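PDB 4WY5: esterase from Rhizomucor miehei, which probably hydrolyses carboxylic esters, acting as a serine carboxylesterase of the alpha/beta-hydrolase fold. Local coordinates for residues 192-203 and 262-271. Residues are numbered along the deposited sequence; the frame is centred on the assembly and turned at random.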
ATOM      1  N   ALA A 192      13.336  -8.964  -9.092  1.00 25.39           N
ATOM      2  CA  ALA A 192      14.771  -8.776  -9.317  1.00 20.76           C
ATOM      3  C   ALA A 192      14.963  -8.171 -10.700  1.00 21.56           C
ATOM      4  O   ALA A 192      14.330  -8.637 -11.653  1.00 26.65           O
ATOM      5  CB  ALA A 192      15.508 -10.104  -9.212  1.00 16.44           C
ATOM      6  N   THR A 193      15.799  -7.131 -10.822  1.00 22.71           N
ATOM      7  CA  THR A 193      15.936  -6.414 -12.101  1.00 21.84           C
ATOM      8  C   THR A 193      17.368  -6.100 -12.611  1.00 27.82           C
ATOM      9  O   THR A 193      17.542  -5.811 -13.801  1.00 25.07           O
ATOM     10  CB  THR A 193      15.206  -5.066 -12.047  1.00 21.72           C
ATOM     11  OG1 THR A 193      15.886  -4.185 -11.136  1.00 20.75           O
ATOM     12  CG2 THR A 193      13.749  -5.245 -11.633  1.00 17.80           C
ATOM     13  N   ALA A 194      18.375  -6.143 -11.735  1.00 27.23           N
ATOM     14  CA  ALA A 194      19.693  -5.535 -12.026  1.00 28.87           C
ATOM     15  C   ALA A 194      20.725  -6.407 -12.768  1.00 30.02           C
ATOM     16  O   ALA A 194      20.859  -7.611 -12.492  1.00 29.34           O
ATOM     17  CB  ALA A 194      20.321  -5.060 -10.726  1.00 23.96           C
ATOM     18  N   VAL A 195      21.481  -5.782 -13.678  1.00 27.68           N
ATOM     19  CA  VAL A 195      22.679  -6.416 -14.238  1.00 26.55           C
ATOM     20  C   VAL A 195      23.707  -6.594 -13.135  1.00 25.11           C
ATOM     21  O   VAL A 195      24.269  -7.667 -12.961  1.00 29.41           O
ATOM     22  CB  VAL A 195      23.324  -5.599 -15.377  1.00 27.10           C
ATOM     23  CG1 VAL A 195      24.492  -6.372 -15.963  1.00 25.60           C
ATOM     24  CG2 VAL A 195      22.324  -5.312 -16.469  1.00 30.41           C
ATOM     25  N   SER A 196      23.928  -5.527 -12.375  1.00 28.40           N
ATOM     26  CA  SER A 196      24.841  -5.545 -11.242  1.00 29.38           C
ATOM     27  C   SER A 196      24.155  -5.013  -9.979  1.00 28.17           C
ATOM     28  O   SER A 196      23.709  -3.870  -9.946  1.00 27.70           O
ATOM     29  CB  SER A 196      26.087  -4.712 -11.564  1.00 33.28           C
ATOM     30  OG  SER A 196      26.893  -4.547 -10.411  1.00 37.86           O
ATOM     31  N   HIS A 197      24.092  -5.837  -8.934  1.00 29.61           N
ATOM     32  CA  HIS A 197      23.340  -5.491  -7.725  1.00 27.91           C
ATOM     33  C   HIS A 197      24.105  -4.558  -6.782  1.00 32.53           C
ATOM     34  O   HIS A 197      23.481  -3.798  -6.028  1.00 30.95           O
ATOM     35  CB  HIS A 197      22.928  -6.759  -6.949  1.00 30.33           C
ATOM     36  CG  HIS A 197      22.022  -7.689  -7.702  1.00 35.39           C
ATOM     37  ND1 HIS A 197      20.671  -7.445  -7.877  1.00 31.78           N
ATOM     38  CD2 HIS A 197      22.268  -8.877  -8.312  1.00 31.57           C
ATOM     39  CE1 HIS A 197      20.133  -8.433  -8.571  1.00 31.81           C
ATOM     40  NE2 HIS A 197      21.080  -9.317  -8.844  1.00 28.18           N
ATOM     41  N   ALA A 198      25.441  -4.609  -6.823  1.00 33.00           N
ATOM     42  CA  ALA A 198      26.288  -3.858  -5.881  1.00 28.18           C
ATOM     43  C   ALA A 198      26.256  -2.353  -6.119  1.00 25.22           C
ATOM     44  O   ALA A 198      26.803  -1.584  -5.343  1.00 33.12           O
ATOM     45  CB  ALA A 198      27.730  -4.360  -5.950  1.00 33.20           C
ATOM     46  N   LYS A 199      25.621  -1.944  -7.201  1.00 26.49           N
ATOM     47  CA  LYS A 199      25.376  -0.539  -7.482  1.00 29.92           C
ATOM     48  C   LYS A 199      24.424   0.102  -6.457  1.00 31.80           C
ATOM     49  O   LYS A 199      24.446   1.309  -6.251  1.00 33.44           O
ATOM     50  CB  LYS A 199      24.783  -0.414  -8.890  1.00 32.62           C
ATOM     51  CG  LYS A 199      24.406   0.986  -9.338  1.00 36.07           C
ATOM     52  CD  LYS A 199      23.553   0.926 -10.614  1.00 40.34           C
ATOM     53  CE  LYS A 199      23.147   2.324 -11.117  1.00 49.48           C
ATOM     54  NZ  LYS A 199      22.261   2.255 -12.333  1.00 45.39           N
ATOM     55  N   TYR A 200      23.581  -0.706  -5.823  1.00 30.16           N
ATOM     56  CA  TYR A 200      22.533  -0.168  -4.958  1.00 30.12           C
ATOM     57  C   TYR A 200      22.845  -0.337  -3.462  1.00 27.33           C
ATOM     58  O   TYR A 200      23.350  -1.385  -3.020  1.00 26.06           O
ATOM     59  CB  TYR A 200      21.180  -0.834  -5.292  1.00 30.96           C
ATOM     60  CG  TYR A 200      20.709  -0.637  -6.727  1.00 26.72           C
ATOM     61  CD1 TYR A 200      20.022   0.522  -7.109  1.00 24.98           C
ATOM     62  CD2 TYR A 200      20.945  -1.613  -7.694  1.00 23.08           C
ATOM     63  CE1 TYR A 200      19.595   0.702  -8.421  1.00 25.52           C
ATOM     64  CE2 TYR A 200      20.526  -1.447  -9.001  1.00 22.18           C
ATOM     65  CZ  TYR A 200      19.849  -0.293  -9.361  1.00 28.82           C
ATOM     66  OH  TYR A 200      19.426  -0.140 -10.667  1.00 29.42           O
ATOM     67  N   GLU A 201      22.482   0.683  -2.687  1.00 24.24           N
ATOM     68  CA  GLU A 201      22.801   0.750  -1.261  1.00 27.54           C
ATOM     69  C   GLU A 201      22.180  -0.413  -0.473  1.00 29.35           C
ATOM     70  O   GLU A 201      22.791  -0.913   0.479  1.00 27.88           O
ATOM     71  CB  GLU A 201      22.311   2.094  -0.679  1.00 30.07           C
ATOM     72  CG  GLU A 201      22.551   2.298   0.829  1.00 39.35           C
ATOM     73  CD  GLU A 201      22.018   3.645   1.360  1.00 45.16           C
ATOM     74  OE1 GLU A 201      21.012   4.165   0.813  1.00 47.22           O
ATOM     75  OE2 GLU A 201      22.583   4.169   2.350  1.00 44.14           O
ATOM     76  N   SER A 202      20.993  -0.875  -0.881  1.00 27.43           N
ATOM     77  CA  SER A 202      20.338  -1.951  -0.133  1.00 23.26           C
ATOM     78  C   SER A 202      21.072  -3.292  -0.248  1.00 23.20           C
ATOM     79  O   SER A 202      20.975  -4.125   0.650  1.00 24.45           O
ATOM     80  CB  SER A 202      18.871  -2.102  -0.554  1.00 22.47           C
ATOM     81  OG  SER A 202      18.720  -2.200  -1.948  1.00 23.39           O
ATOM     82  N   TYR A 203      21.837  -3.484  -1.323  1.00 30.52           N
ATOM     83  CA  TYR A 203      22.682  -4.679  -1.481  1.00 26.49           C
ATOM     84  C   TYR A 203      23.708  -4.748  -0.357  1.00 28.84           C
ATOM     85  O   TYR A 203      23.879  -5.777   0.304  1.00 26.80           O
ATOM     86  CB  TYR A 203      23.366  -4.655  -2.851  1.00 24.50           C
ATOM     87  CG  TYR A 203      24.271  -5.835  -3.196  1.00 33.61           C
ATOM     88  CD1 TYR A 203      25.655  -5.759  -3.025  1.00 29.96           C
ATOM     89  CD2 TYR A 203      23.748  -7.002  -3.752  1.00 31.27           C
ATOM     90  CE1 TYR A 203      26.490  -6.827  -3.368  1.00 30.02           C
ATOM     91  CE2 TYR A 203      24.579  -8.077  -4.106  1.00 33.92           C
ATOM     92  CZ  TYR A 203      25.947  -7.986  -3.907  1.00 36.68           C
ATOM     93  OH  TYR A 203      26.768  -9.049  -4.247  1.00 39.07           O
ATOM     94  N   ASP A 262      15.647  -5.665   2.349  1.00 18.89           N
ATOM     95  CA  ASP A 262      15.754  -6.567   1.212  1.00 21.41           C
ATOM     96  C   ASP A 262      16.778  -6.011   0.224  1.00 23.27           C
ATOM     97  O   ASP A 262      16.613  -4.878  -0.252  1.00 23.66           O
ATOM     98  CB  ASP A 262      14.365  -6.729   0.550  1.00 21.00           C
ATOM     99  CG  ASP A 262      14.367  -7.686  -0.645  1.00 24.23           C
ATOM    100  OD1 ASP A 262      15.453  -8.161  -1.052  1.00 17.56           O
ATOM    101  OD2 ASP A 262      13.259  -7.958  -1.197  1.00 24.19           O
ATOM    102  N   VAL A 263      17.796  -6.814  -0.125  1.00 20.69           N
ATOM    103  CA  VAL A 263      18.851  -6.374  -1.063  1.00 25.50           C
ATOM    104  C   VAL A 263      18.294  -5.878  -2.403  1.00 24.30           C
ATOM    105  O   VAL A 263      18.857  -4.959  -3.002  1.00 19.32           O
ATOM    106  CB  VAL A 263      19.910  -7.497  -1.366  1.00 23.73           C
ATOM    107  CG1 VAL A 263      20.707  -7.827  -0.138  1.00 21.66           C
ATOM    108  CG2 VAL A 263      19.250  -8.758  -1.906  1.00 27.34           C
ATOM    109  N   LEU A 264      17.185  -6.480  -2.853  1.00 25.88           N
ATOM    110  CA  LEU A 264      16.551  -6.124  -4.135  1.00 23.45           C
ATOM    111  C   LEU A 264      15.653  -4.877  -4.062  1.00 25.38           C
ATOM    112  O   LEU A 264      15.006  -4.510  -5.054  1.00 26.38           O
ATOM    113  CB  LEU A 264      15.715  -7.300  -4.653  1.00 20.97           C
ATOM    114  CG  LEU A 264      16.396  -8.659  -4.890  1.00 23.72           C
ATOM    115  CD1 LEU A 264      15.365  -9.703  -5.322  1.00 17.88           C
ATOM    116  CD2 LEU A 264      17.501  -8.530  -5.939  1.00 18.29           C
ATOM    117  N   ARG A 265      15.630  -4.215  -2.906  1.00 20.87           N
ATOM    118  CA  ARG A 265      14.675  -3.129  -2.672  1.00 27.37           C
ATOM    119  C   ARG A 265      14.787  -1.972  -3.660  1.00 25.05           C
ATOM    120  O   ARG A 265      13.810  -1.619  -4.342  1.00 22.78           O
ATOM    121  CB  ARG A 265      14.850  -2.590  -1.251  1.00 25.17           C
ATOM    122  CG  ARG A 265      13.888  -1.497  -0.855  1.00 25.91           C
ATOM    123  CD  ARG A 265      14.239  -0.972   0.529  1.00 22.56           C
ATOM    124  NE  ARG A 265      15.328  -0.002   0.485  1.00 21.26           N
ATOM    125  CZ  ARG A 265      15.984   0.438   1.559  1.00 26.12           C
ATOM    126  NH1 ARG A 265      15.673  -0.021   2.764  1.00 24.25           N
ATOM    127  NH2 ARG A 265      16.953   1.338   1.427  1.00 23.08           N
ATOM    128  N   ASP A 266      15.995  -1.423  -3.759  1.00 22.44           N
ATOM    129  CA  ASP A 266      16.219  -0.183  -4.479  1.00 21.08           C
ATOM    130  C   ASP A 266      16.127  -0.394  -5.988  1.00 20.01           C
ATOM    131  O   ASP A 266      15.725   0.506  -6.723  1.00 19.70           O
ATOM    132  CB  ASP A 266      17.605   0.402  -4.130  1.00 25.73           C
ATOM    133  CG  ASP A 266      17.724   0.861  -2.678  1.00 24.39           C
ATOM    134  OD1 ASP A 266      16.703   0.902  -1.966  1.00 24.33           O
ATOM    135  OD2 ASP A 266      18.856   1.193  -2.249  1.00 23.68           O
ATOM    136  N   GLU A 267      16.512  -1.577  -6.460  1.00 20.75           N
ATOM    137  CA  GLU A 267      16.422  -1.840  -7.889  1.00 22.42           C
ATOM    138  C   GLU A 267      14.971  -2.084  -8.270  1.00 23.39           C
ATOM    139  O   GLU A 267      14.555  -1.801  -9.402  1.00 26.35           O
ATOM    140  CB  GLU A 267      17.311  -3.022  -8.293  1.00 23.04           C
ATOM    141  CG  GLU A 267      16.795  -4.400  -7.920  1.00 22.62           C
ATOM    142  CD  GLU A 267      17.884  -5.454  -8.082  1.00 26.91           C
ATOM    143  OE1 GLU A 267      18.929  -5.300  -7.410  1.00 25.57           O
ATOM    144  OE2 GLU A 267      17.713  -6.415  -8.884  1.00 22.46           O
ATOM    145  N   GLY A 268      14.186  -2.580  -7.319  1.00 17.74           N
ATOM    146  CA  GLY A 268      12.763  -2.671  -7.533  1.00 18.63           C
ATOM    147  C   GLY A 268      12.150  -1.283  -7.645  1.00 22.76           C
ATOM    148  O   GLY A 268      11.322  -1.037  -8.526  1.00 21.16           O
ATOM    149  N   GLU A 269      12.560  -0.364  -6.771  1.00 19.51           N
ATOM    150  CA  GLU A 269      11.965   0.973  -6.788  1.00 22.97           C
ATOM    151  C   GLU A 269      12.439   1.730  -8.037  1.00 21.07           C
ATOM    152  O   GLU A 269      11.710   2.554  -8.587  1.00 18.29           O
ATOM    153  CB  GLU A 269      12.308   1.753  -5.497  1.00 20.57           C
ATOM    154  CG  GLU A 269      11.827   1.063  -4.207  1.00 19.59           C
ATOM    155  CD  GLU A 269      12.035   1.872  -2.929  1.00 21.13           C
ATOM    156  OE1 GLU A 269      12.553   3.020  -2.983  1.00 21.46           O
ATOM    157  OE2 GLU A 269      11.684   1.345  -1.840  1.00 21.51           O
ATOM    158  N   LYS A 270      13.619   1.387  -8.545  1.00 24.03           N
ATOM    159  CA  LYS A 270      14.124   2.045  -9.752  1.00 21.02           C
ATOM    160  C   LYS A 270      13.305   1.628 -10.968  1.00 20.34           C
ATOM    161  O   LYS A 270      13.007   2.451 -11.818  1.00 23.34           O
ATOM    162  CB  LYS A 270      15.598   1.727  -9.974  1.00 22.19           C
ATOM    163  CG  LYS A 270      16.175   2.276 -11.283  1.00 27.73           C
ATOM    164  CD  LYS A 270      16.382   3.785 -11.249  1.00 22.31           C
ATOM    165  CE  LYS A 270      16.911   4.287 -12.600  1.00 25.88           C
ATOM    166  NZ  LYS A 270      17.556   5.634 -12.491  1.00 32.54           N
ATOM    167  N   TYR A 271      12.891   0.370 -11.029  1.00 20.59           N
ATOM    168  CA  TYR A 271      12.057  -0.082 -12.153  1.00 23.90           C
ATOM    169  C   TYR A 271      10.685   0.608 -12.148  1.00 23.48           C
ATOM    170  O   TYR A 271      10.141   0.941 -13.207  1.00 24.52           O
ATOM    171  CB  TYR A 271      11.884  -1.616 -12.125  1.00 20.22           C
ATOM    172  CG  TYR A 271      11.277  -2.218 -13.386  1.00 20.38           C
ATOM    173  CD1 TYR A 271      11.975  -2.213 -14.595  1.00 22.89           C
ATOM    174  CD2 TYR A 271      10.008  -2.793 -13.366  1.00 17.17           C
ATOM    175  CE1 TYR A 271      11.425  -2.762 -15.752  1.00 22.53           C
ATOM    176  CE2 TYR A 271       9.447  -3.344 -14.509  1.00 22.01           C
ATOM    177  CZ  TYR A 271      10.159  -3.330 -15.706  1.00 25.38           C
ATOM    178  OH  TYR A 271       9.603  -3.875 -16.853  1.00 19.79           O
TER
HETATM  179  O   HOH W   1      15.600  -1.554 -12.311  1.00 20.57           O
HETATM  180  O   HOH W   2      19.755   3.708 -11.128  1.00 36.67           O
HETATM  181  O   HOH W   3      18.899   3.545  -0.832  1.00 31.85           O
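In this alpha/beta hydrolase, the loop that follows strand 185-189 wraps round the start of helix 265-277, and E267 of that helix reaches into it to meet T193, A194 and H197. The first torsion of E267 (chi1 75°) sets CG between backbone N and carbonyl carbon, and the extended chain beyond delivers the carboxylate to the loop. E267 OE2 takes two backbone N-H groups: T193 N at 2.8 Å on its anti lone pair, and A194 N from above the carboxylate plane. E267 OE1 turns its syn lone pair to ND1 of H197, 2.8 Å away, with ring and carboxylate nearly coplanar, 14° apart. Together the three bonds hold the carboxylate's rotation. Nearer the helix, CB of E267 sits over one face of the Y200 ring, 3.9 Å from its centroid, a CH-pi contact; the Y200 hydroxyl hydrogen-bonds to E241.

S202 docks on the helix start. S202 OG donates to V263 O at 3.0 Å and weakly accepts from D266 N, while S202 N reaches D266 OD2 at 3.3 Å from above that carboxylate. D266 OD1 holds R265 NE in a salt bridge, and R265 NH1 hydrogen-bonds to E260 O.

The D262 side chain caps the turn into the helix, D262 OD1 accepting from L264 N (3.0 Å), and D262 OD2 hydrogen-bonds to ND1 of H292. With S161 these two probably form the Ser-His-Asp catalytic triad; an acid after a late strand, paired with a histidine, is the alpha/beta-hydrolase arrangement.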